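Local coordinates for protein lyase/mutase (Burkholderia cenocepacia, PDB 4LSB) that belongs to the phosphoenolpyruvate phosphomutase family of lyases and mutases, building on a TIM-barrel-type fold a site that holds a magnesium ion, at residues 135-149 and 179-191. Numbering follows the deposited sequence.
Sequences IYARDASVERIAAAV and IARLVAYRDAGAD
Arg181 reaches across to the turn before helix 138-149 and bonds to the carbonyl of Tyr136: Arg181 NH2 lies 3.0 Å from Tyr136 O, in the plane of that carbonyl, whereas the oxygen stands out of the guanidinium plane and the bond is bent (132° at the hydrogen); NH1 adds a weak second bond. Arg181 NH1 also donates to Tyr185 OH on its own helix, 3.1 Å away and only 5° out of plane, and weakly to Ser141 OG. The side chain, extended from CG to NE, carries the group this far, while Asp177 binds NE in a salt bridge, so all three nitrogens have acceptors. Ile135 CG2 sits over the centre of one face of the Arg181 guanidinium, 3.7 Å above the plane. Tyr185 OH is further bonded to Asp126, and its ring takes Ile145 CG1 on the face opposite Arg181 O. Beyond the polar end, Val142 CG2 meets Ala184 CB at 3.8 Å, and Val149 CG2 approaches Gly189 C to 3.4 Å where a Schellman motif ends the partner helix. The segment axes, 9.2 Å apart at -34°, fit consecutive helices outside a parallel barrel: Ile145, Val149, Tyr185 and Ala190 all pack on intervening strand 160-164, with helix 104-116 against the first helix and 201-211 against the second.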
ATOM      1  N   ILE B 135      22.205 -22.110   1.011  1.00 29.65           N
ATOM      2  CA  ILE B 135      21.622 -22.675  -0.213  1.00 30.00           C
ATOM      3  C   ILE B 135      21.533 -24.180  -0.003  1.00 30.69           C
ATOM      4  O   ILE B 135      22.506 -24.787   0.436  1.00 29.16           O
ATOM      5  CB  ILE B 135      22.497 -22.415  -1.468  1.00 27.31           C
ATOM      6  CG1 ILE B 135      22.740 -20.930  -1.671  1.00 27.85           C
ATOM      7  CG2 ILE B 135      21.865 -23.025  -2.715  1.00 27.88           C
ATOM      8  CD1 ILE B 135      21.555 -20.110  -2.175  1.00 27.72           C
ATOM      9  N   TYR B 136      20.378 -24.776  -0.304  1.00 28.61           N
ATOM     10  CA  TYR B 136      20.222 -26.228  -0.199  1.00 28.46           C
ATOM     11  C   TYR B 136      21.247 -26.950  -1.070  1.00 29.90           C
ATOM     12  O   TYR B 136      21.571 -26.500  -2.157  1.00 30.94           O
ATOM     13  CB  TYR B 136      18.810 -26.724  -0.614  1.00 28.45           C
ATOM     14  CG  TYR B 136      17.687 -26.283   0.287  1.00 28.62           C
ATOM     15  CD1 TYR B 136      17.418 -26.928   1.509  1.00 28.39           C
ATOM     16  CD2 TYR B 136      16.889 -25.231  -0.075  1.00 26.79           C
ATOM     17  CE1 TYR B 136      16.395 -26.490   2.328  1.00 30.49           C
ATOM     18  CE2 TYR B 136      15.871 -24.790   0.729  1.00 28.62           C
ATOM     19  CZ  TYR B 136      15.607 -25.416   1.922  1.00 28.80           C
ATOM     20  OH  TYR B 136      14.597 -24.905   2.692  1.00 29.85           O
ATOM     21  N   ALA B 137      21.718 -28.112  -0.615  1.00 30.37           N
ATOM     22  CA  ALA B 137      22.544 -28.977  -1.471  1.00 31.02           C
ATOM     23  C   ALA B 137      21.817 -29.350  -2.782  1.00 30.53           C
ATOM     24  O   ALA B 137      20.590 -29.512  -2.807  1.00 29.11           O
ATOM     25  CB  ALA B 137      22.976 -30.222  -0.708  1.00 31.60           C
ATOM     26  N   ARG B 138      22.584 -29.513  -3.854  1.00 32.07           N
ATOM     27  CA  ARG B 138      22.045 -29.828  -5.188  1.00 35.51           C
ATOM     28  C   ARG B 138      21.011 -30.948  -5.199  1.00 35.66           C
ATOM     29  O   ARG B 138      19.969 -30.852  -5.850  1.00 32.02           O
ATOM     30  CB  ARG B 138      23.192 -30.203  -6.145  1.00 37.76           C
ATOM     31  CG  ARG B 138      22.834 -30.538  -7.604  1.00 41.13           C
ATOM     32  CD  ARG B 138      22.867 -29.316  -8.540  1.00 41.61           C
ATOM     33  NE  ARG B 138      24.205 -28.943  -9.071  1.00 43.96           N
ATOM     34  CZ  ARG B 138      24.757 -29.458 -10.176  1.00 47.00           C
ATOM     35  NH1 ARG B 138      24.123 -30.394 -10.885  1.00 52.20           N
ATOM     36  NH2 ARG B 138      25.954 -29.055 -10.587  1.00 49.24           N
ATOM     37  N   ASP B 139      21.324 -32.039  -4.525  1.00 36.07           N
ATOM     38  CA  ASP B 139      20.401 -33.169  -4.474  1.00 34.76           C
ATOM     39  C   ASP B 139      19.107 -32.809  -3.858  1.00 32.17           C
ATOM     40  O   ASP B 139      18.030 -33.102  -4.393  1.00 31.24           O
ATOM     41  CB  ASP B 139      20.972 -34.272  -3.576  1.00 37.90           C
ATOM     42  CG  ASP B 139      21.882 -35.182  -4.305  1.00 42.78           C
ATOM     43  OD1 ASP B 139      21.934 -35.093  -5.560  1.00 43.36           O
ATOM     44  OD2 ASP B 139      22.527 -36.006  -3.614  1.00 46.78           O
ATOM     45  N   ALA B 140      19.212 -32.255  -2.662  1.00 30.75           N
ATOM     46  CA  ALA B 140      18.048 -31.873  -1.925  1.00 31.15           C
ATOM     47  C   ALA B 140      17.254 -30.817  -2.690  1.00 30.22           C
ATOM     48  O   ALA B 140      16.021 -30.861  -2.676  1.00 27.99           O
ATOM     49  CB  ALA B 140      18.422 -31.361  -0.557  1.00 32.03           C
ATOM     50  N   SER B 141      17.949 -29.862  -3.311  1.00 28.84           N
ATOM     51  CA  SER B 141      17.273 -28.828  -4.102  1.00 29.21           C
ATOM     52  C   SER B 141      16.432 -29.379  -5.246  1.00 27.37           C
ATOM     53  O   SER B 141      15.300 -28.969  -5.447  1.00 28.99           O
ATOM     54  CB  SER B 141      18.276 -27.857  -4.705  1.00 29.69           C
ATOM     55  OG  SER B 141      18.831 -27.041  -3.702  1.00 32.95           O
ATOM     56  N   VAL B 142      17.036 -30.241  -6.037  1.00 27.29           N
ATOM     57  CA  VAL B 142      16.362 -30.922  -7.134  1.00 26.90           C
ATOM     58  C   VAL B 142      15.211 -31.777  -6.637  1.00 28.67           C
ATOM     59  O   VAL B 142      14.153 -31.782  -7.249  1.00 29.77           O
ATOM     60  CB  VAL B 142      17.355 -31.814  -7.909  1.00 28.58           C
ATOM     61  CG1 VAL B 142      16.648 -32.588  -8.990  1.00 26.96           C
ATOM     62  CG2 VAL B 142      18.456 -30.972  -8.551  1.00 28.61           C
ATOM     63  N   GLU B 143      15.394 -32.536  -5.548  1.00 29.19           N
ATOM     64  CA  GLU B 143      14.263 -33.331  -5.020  1.00 30.29           C
ATOM     65  C   GLU B 143      13.079 -32.445  -4.656  1.00 28.30           C
ATOM     66  O   GLU B 143      11.886 -32.790  -4.900  1.00 25.47           O
ATOM     67  CB  GLU B 143      14.668 -34.091  -3.762  1.00 35.88           C
ATOM     68  CG  GLU B 143      14.687 -35.585  -3.898  1.00 39.86           C
ATOM     69  CD  GLU B 143      14.816 -36.266  -2.528  1.00 44.65           C
ATOM     70  OE1 GLU B 143      14.099 -37.275  -2.303  1.00 48.41           O
ATOM     71  OE2 GLU B 143      15.607 -35.772  -1.679  1.00 43.86           O
ATOM     72  N   ARG B 144      13.421 -31.306  -4.054  1.00 26.36           N
ATOM     73  CA  ARG B 144      12.424 -30.270  -3.750  1.00 27.33           C
ATOM     74  C   ARG B 144      11.664 -29.808  -5.001  1.00 25.12           C
ATOM     75  O   ARG B 144      10.434 -29.775  -5.012  1.00 23.75           O
ATOM     76  CB  ARG B 144      13.064 -29.068  -3.050  1.00 27.55           C
ATOM     77  CG  ARG B 144      13.402 -29.306  -1.577  1.00 28.04           C
ATOM     78  CD  ARG B 144      14.443 -28.304  -1.116  1.00 29.03           C
ATOM     79  NE  ARG B 144      14.050 -26.928  -1.433  1.00 28.11           N
ATOM     80  CZ  ARG B 144      13.210 -26.200  -0.708  1.00 28.94           C
ATOM     81  NH1 ARG B 144      12.650 -26.690   0.420  1.00 29.30           N
ATOM     82  NH2 ARG B 144      12.949 -24.971  -1.071  1.00 26.94           N
ATOM     83  N   ILE B 145      12.382 -29.402  -6.038  1.00 25.22           N
ATOM     84  CA  ILE B 145      11.713 -28.952  -7.284  1.00 24.32           C
ATOM     85  C   ILE B 145      10.916 -30.101  -7.925  1.00 22.85           C
ATOM     86  O   ILE B 145       9.820 -29.914  -8.434  1.00 21.49           O
ATOM     87  CB  ILE B 145      12.727 -28.371  -8.294  1.00 24.24           C
ATOM     88  CG1 ILE B 145      13.307 -27.071  -7.755  1.00 24.58           C
ATOM     89  CG2 ILE B 145      12.086 -28.150  -9.672  1.00 25.33           C
ATOM     90  CD1 ILE B 145      12.308 -25.970  -7.467  1.00 24.74           C
ATOM     91  N   ALA B 146      11.441 -31.311  -7.851  1.00 23.31           N
ATOM     92  CA  ALA B 146      10.727 -32.463  -8.387  1.00 22.20           C
ATOM     93  C   ALA B 146       9.334 -32.672  -7.721  1.00 21.11           C
ATOM     94  O   ALA B 146       8.339 -33.017  -8.371  1.00 19.73           O
ATOM     95  CB  ALA B 146      11.572 -33.703  -8.224  1.00 23.13           C
ATOM     96  N   ALA B 147       9.271 -32.424  -6.435  1.00 20.43           N
ATOM     97  CA  ALA B 147       8.034 -32.531  -5.675  1.00 21.32           C
ATOM     98  C   ALA B 147       7.095 -31.398  -6.060  1.00 20.32           C
ATOM     99  O   ALA B 147       5.877 -31.590  -6.123  1.00 19.92           O
ATOM    100  CB  ALA B 147       8.333 -32.501  -4.162  1.00 22.22           C
ATOM    101  N   ALA B 148       7.659 -30.215  -6.304  1.00 20.61           N
ATOM    102  CA  ALA B 148       6.839 -29.069  -6.718  1.00 20.32           C
ATOM    103  C   ALA B 148       6.248 -29.341  -8.106  1.00 19.98           C
ATOM    104  O   ALA B 148       5.099 -29.050  -8.345  1.00 19.21           O
ATOM    105  CB  ALA B 148       7.625 -27.760  -6.726  1.00 19.77           C
ATOM    106  N   VAL B 149       7.048 -29.922  -8.993  1.00 20.92           N
ATOM    107  CA  VAL B 149       6.599 -30.247 -10.331  1.00 21.10           C
ATOM    108  C   VAL B 149       5.488 -31.281 -10.302  1.00 21.60           C
ATOM    109  O   VAL B 149       4.493 -31.182 -11.032  1.00 21.74           O
ATOM    110  CB  VAL B 149       7.812 -30.752 -11.163  1.00 22.09           C
ATOM    111  CG1 VAL B 149       7.358 -31.552 -12.402  1.00 22.89           C
ATOM    112  CG2 VAL B 149       8.694 -29.574 -11.544  1.00 22.38           C
ATOM    113  N   ILE B 179      24.146 -21.838 -13.204  1.00 22.79           N
ATOM    114  CA  ILE B 179      23.612 -22.466 -14.436  1.00 22.02           C
ATOM    115  C   ILE B 179      23.342 -23.929 -14.240  1.00 22.17           C
ATOM    116  O   ILE B 179      22.323 -24.434 -14.692  1.00 22.90           O
ATOM    117  CB  ILE B 179      24.504 -22.179 -15.674  1.00 22.68           C
ATOM    118  CG1 ILE B 179      24.245 -20.756 -16.176  1.00 23.08           C
ATOM    119  CG2 ILE B 179      24.290 -23.134 -16.823  1.00 22.09           C
ATOM    120  CD1 ILE B 179      25.391 -20.218 -17.018  1.00 24.44           C
ATOM    121  N   ALA B 180      24.230 -24.629 -13.549  1.00 23.26           N
ATOM    122  CA  ALA B 180      24.071 -26.071 -13.408  1.00 23.72           C
ATOM    123  C   ALA B 180      22.823 -26.364 -12.617  1.00 23.09           C
ATOM    124  O   ALA B 180      22.075 -27.259 -12.938  1.00 22.94           O
ATOM    125  CB  ALA B 180      25.281 -26.696 -12.752  1.00 24.60           C
ATOM    126  N   ARG B 181      22.604 -25.627 -11.543  1.00 26.80           N
ATOM    127  CA  ARG B 181      21.356 -25.774 -10.745  1.00 23.89           C
ATOM    128  C   ARG B 181      20.113 -25.540 -11.611  1.00 22.92           C
ATOM    129  O   ARG B 181      19.134 -26.329 -11.600  1.00 23.52           O
ATOM    130  CB  ARG B 181      21.392 -24.795  -9.586  1.00 25.34           C
ATOM    131  CG  ARG B 181      22.328 -25.246  -8.451  1.00 26.82           C
ATOM    132  CD  ARG B 181      22.383 -24.216  -7.327  1.00 27.93           C
ATOM    133  NE  ARG B 181      23.171 -24.756  -6.213  1.00 29.66           N
ATOM    134  CZ  ARG B 181      22.720 -25.587  -5.276  1.00 31.81           C
ATOM    135  NH1 ARG B 181      21.451 -25.974  -5.250  1.00 33.27           N
ATOM    136  NH2 ARG B 181      23.545 -26.017  -4.331  1.00 31.84           N
ATOM    137  N   LEU B 182      20.136 -24.458 -12.387  1.00 20.77           N
ATOM    138  CA  LEU B 182      18.963 -24.105 -13.187  1.00 19.51           C
ATOM    139  C   LEU B 182      18.694 -25.165 -14.196  1.00 19.17           C
ATOM    140  O   LEU B 182      17.556 -25.503 -14.452  1.00 18.66           O
ATOM    141  CB  LEU B 182      19.073 -22.759 -13.904  1.00 18.19           C
ATOM    142  CG  LEU B 182      19.132 -21.532 -13.018  1.00 18.96           C
ATOM    143  CD1 LEU B 182      19.251 -20.288 -13.895  1.00 18.86           C
ATOM    144  CD2 LEU B 182      17.903 -21.417 -12.142  1.00 19.66           C
ATOM    145  N   VAL B 183      19.753 -25.675 -14.807  1.00 19.99           N
ATOM    146  CA  VAL B 183      19.605 -26.776 -15.756  1.00 19.69           C
ATOM    147  C   VAL B 183      19.033 -28.048 -15.054  1.00 20.75           C
ATOM    148  O   VAL B 183      18.208 -28.771 -15.596  1.00 19.95           O
ATOM    149  CB  VAL B 183      20.980 -27.099 -16.391  1.00 21.55           C
ATOM    150  CG1 VAL B 183      20.935 -28.437 -17.117  1.00 22.33           C
ATOM    151  CG2 VAL B 183      21.389 -25.981 -17.325  1.00 21.43           C
ATOM    152  N   ALA B 184      19.458 -28.272 -13.832  1.00 21.24           N
ATOM    153  CA  ALA B 184      18.991 -29.446 -13.095  1.00 22.33           C
ATOM    154  C   ALA B 184      17.504 -29.294 -12.706  1.00 21.42           C
ATOM    155  O   ALA B 184      16.745 -30.270 -12.724  1.00 19.77           O
ATOM    156  CB  ALA B 184      19.834 -29.672 -11.873  1.00 21.77           C
ATOM    157  N   TYR B 185      17.130 -28.080 -12.346  1.00 20.70           N
ATOM    158  CA  TYR B 185      15.743 -27.750 -12.055  1.00 20.42           C
ATOM    159  C   TYR B 185      14.863 -27.879 -13.320  1.00 19.99           C
ATOM    160  O   TYR B 185      13.764 -28.401 -13.243  1.00 19.78           O
ATOM    161  CB  TYR B 185      15.644 -26.340 -11.442  1.00 20.82           C
ATOM    162  CG  TYR B 185      16.491 -26.064 -10.197  1.00 21.55           C
ATOM    163  CD1 TYR B 185      17.038 -27.116  -9.426  1.00 22.80           C
ATOM    164  CD2 TYR B 185      16.739 -24.762  -9.767  1.00 21.56           C
ATOM    165  CE1 TYR B 185      17.810 -26.868  -8.281  1.00 23.34           C
ATOM    166  CE2 TYR B 185      17.478 -24.513  -8.625  1.00 22.21           C
ATOM    167  CZ  TYR B 185      18.016 -25.580  -7.873  1.00 23.11           C
ATOM    168  OH  TYR B 185      18.799 -25.341  -6.766  1.00 24.83           O
ATOM    169  N   ARG B 186      15.364 -27.431 -14.466  1.00 19.83           N
ATOM    170  CA  ARG B 186      14.680 -27.585 -15.747  1.00 20.83           C
ATOM    171  C   ARG B 186      14.499 -29.089 -16.014  1.00 22.30           C
ATOM    172  O   ARG B 186      13.424 -29.543 -16.401  1.00 20.16           O
ATOM    173  CB  ARG B 186      15.500 -26.941 -16.872  1.00 22.02           C
ATOM    174  CG  ARG B 186      14.857 -27.011 -18.237  1.00 23.29           C
ATOM    175  CD  ARG B 186      15.902 -26.970 -19.316  1.00 24.32           C
ATOM    176  NE  ARG B 186      16.660 -28.226 -19.419  1.00 24.09           N
ATOM    177  CZ  ARG B 186      17.905 -28.311 -19.875  1.00 26.32           C
ATOM    178  NH1 ARG B 186      18.552 -27.227 -20.250  1.00 28.63           N
ATOM    179  NH2 ARG B 186      18.513 -29.493 -19.971  1.00 25.81           N
ATOM    180  N   ASP B 187      15.559 -29.872 -15.786  1.00 22.77           N
ATOM    181  CA  ASP B 187      15.457 -31.297 -16.075  1.00 25.47           C
ATOM    182  C   ASP B 187      14.506 -32.003 -15.121  1.00 25.19           C
ATOM    183  O   ASP B 187      13.874 -32.975 -15.495  1.00 27.35           O
ATOM    184  CB  ASP B 187      16.824 -31.962 -16.052  1.00 24.87           C
ATOM    185  CG  ASP B 187      17.668 -31.555 -17.216  1.00 26.15           C
ATOM    186  OD1 ASP B 187      17.140 -30.929 -18.161  1.00 25.69           O
ATOM    187  OD2 ASP B 187      18.890 -31.833 -17.155  1.00 28.09           O
ATOM    188  N   ALA B 188      14.375 -31.475 -13.913  1.00 23.67           N
ATOM    189  CA  ALA B 188      13.361 -31.969 -13.012  1.00 24.59           C
ATOM    190  C   ALA B 188      11.907 -31.593 -13.366  1.00 23.26           C
ATOM    191  O   ALA B 188      11.002 -32.136 -12.754  1.00 23.47           O
ATOM    192  CB  ALA B 188      13.695 -31.576 -11.594  1.00 25.51           C
ATOM    193  N   GLY B 189      11.698 -30.658 -14.305  1.00 21.79           N
ATOM    194  CA  GLY B 189      10.364 -30.304 -14.843  1.00 20.19           C
ATOM    195  C   GLY B 189       9.955 -28.835 -14.636  1.00 19.24           C
ATOM    196  O   GLY B 189       8.830 -28.429 -14.917  1.00 18.31           O
ATOM    197  N   ALA B 190      10.838 -28.033 -14.046  1.00 18.13           N
ATOM    198  CA  ALA B 190      10.525 -26.583 -13.881  1.00 17.26           C
ATOM    199  C   ALA B 190      10.213 -25.909 -15.229  1.00 16.80           C
ATOM    200  O   ALA B 190      10.829 -26.198 -16.247  1.00 17.65           O
ATOM    201  CB  ALA B 190      11.647 -25.877 -13.138  1.00 16.97           C
ATOM    202  N   ASP B 191       9.229 -25.017 -15.260  1.00 15.95           N
ATOM    203  CA  ASP B 191       8.824 -24.412 -16.534  1.00 16.57           C
ATOM    204  C   ASP B 191       9.585 -23.154 -16.846  1.00 16.05           C
ATOM    205  O   ASP B 191       9.779 -22.810 -18.000  1.00 16.50           O
ATOM    206  CB  ASP B 191       7.341 -24.074 -16.455  1.00 16.75           C
ATOM    207  CG  ASP B 191       6.503 -25.289 -16.149  1.00 18.67           C
ATOM    208  OD1 ASP B 191       6.382 -26.148 -17.048  1.00 19.64           O
ATOM    209  OD2 ASP B 191       5.972 -25.402 -15.027  1.00 16.24           O
TER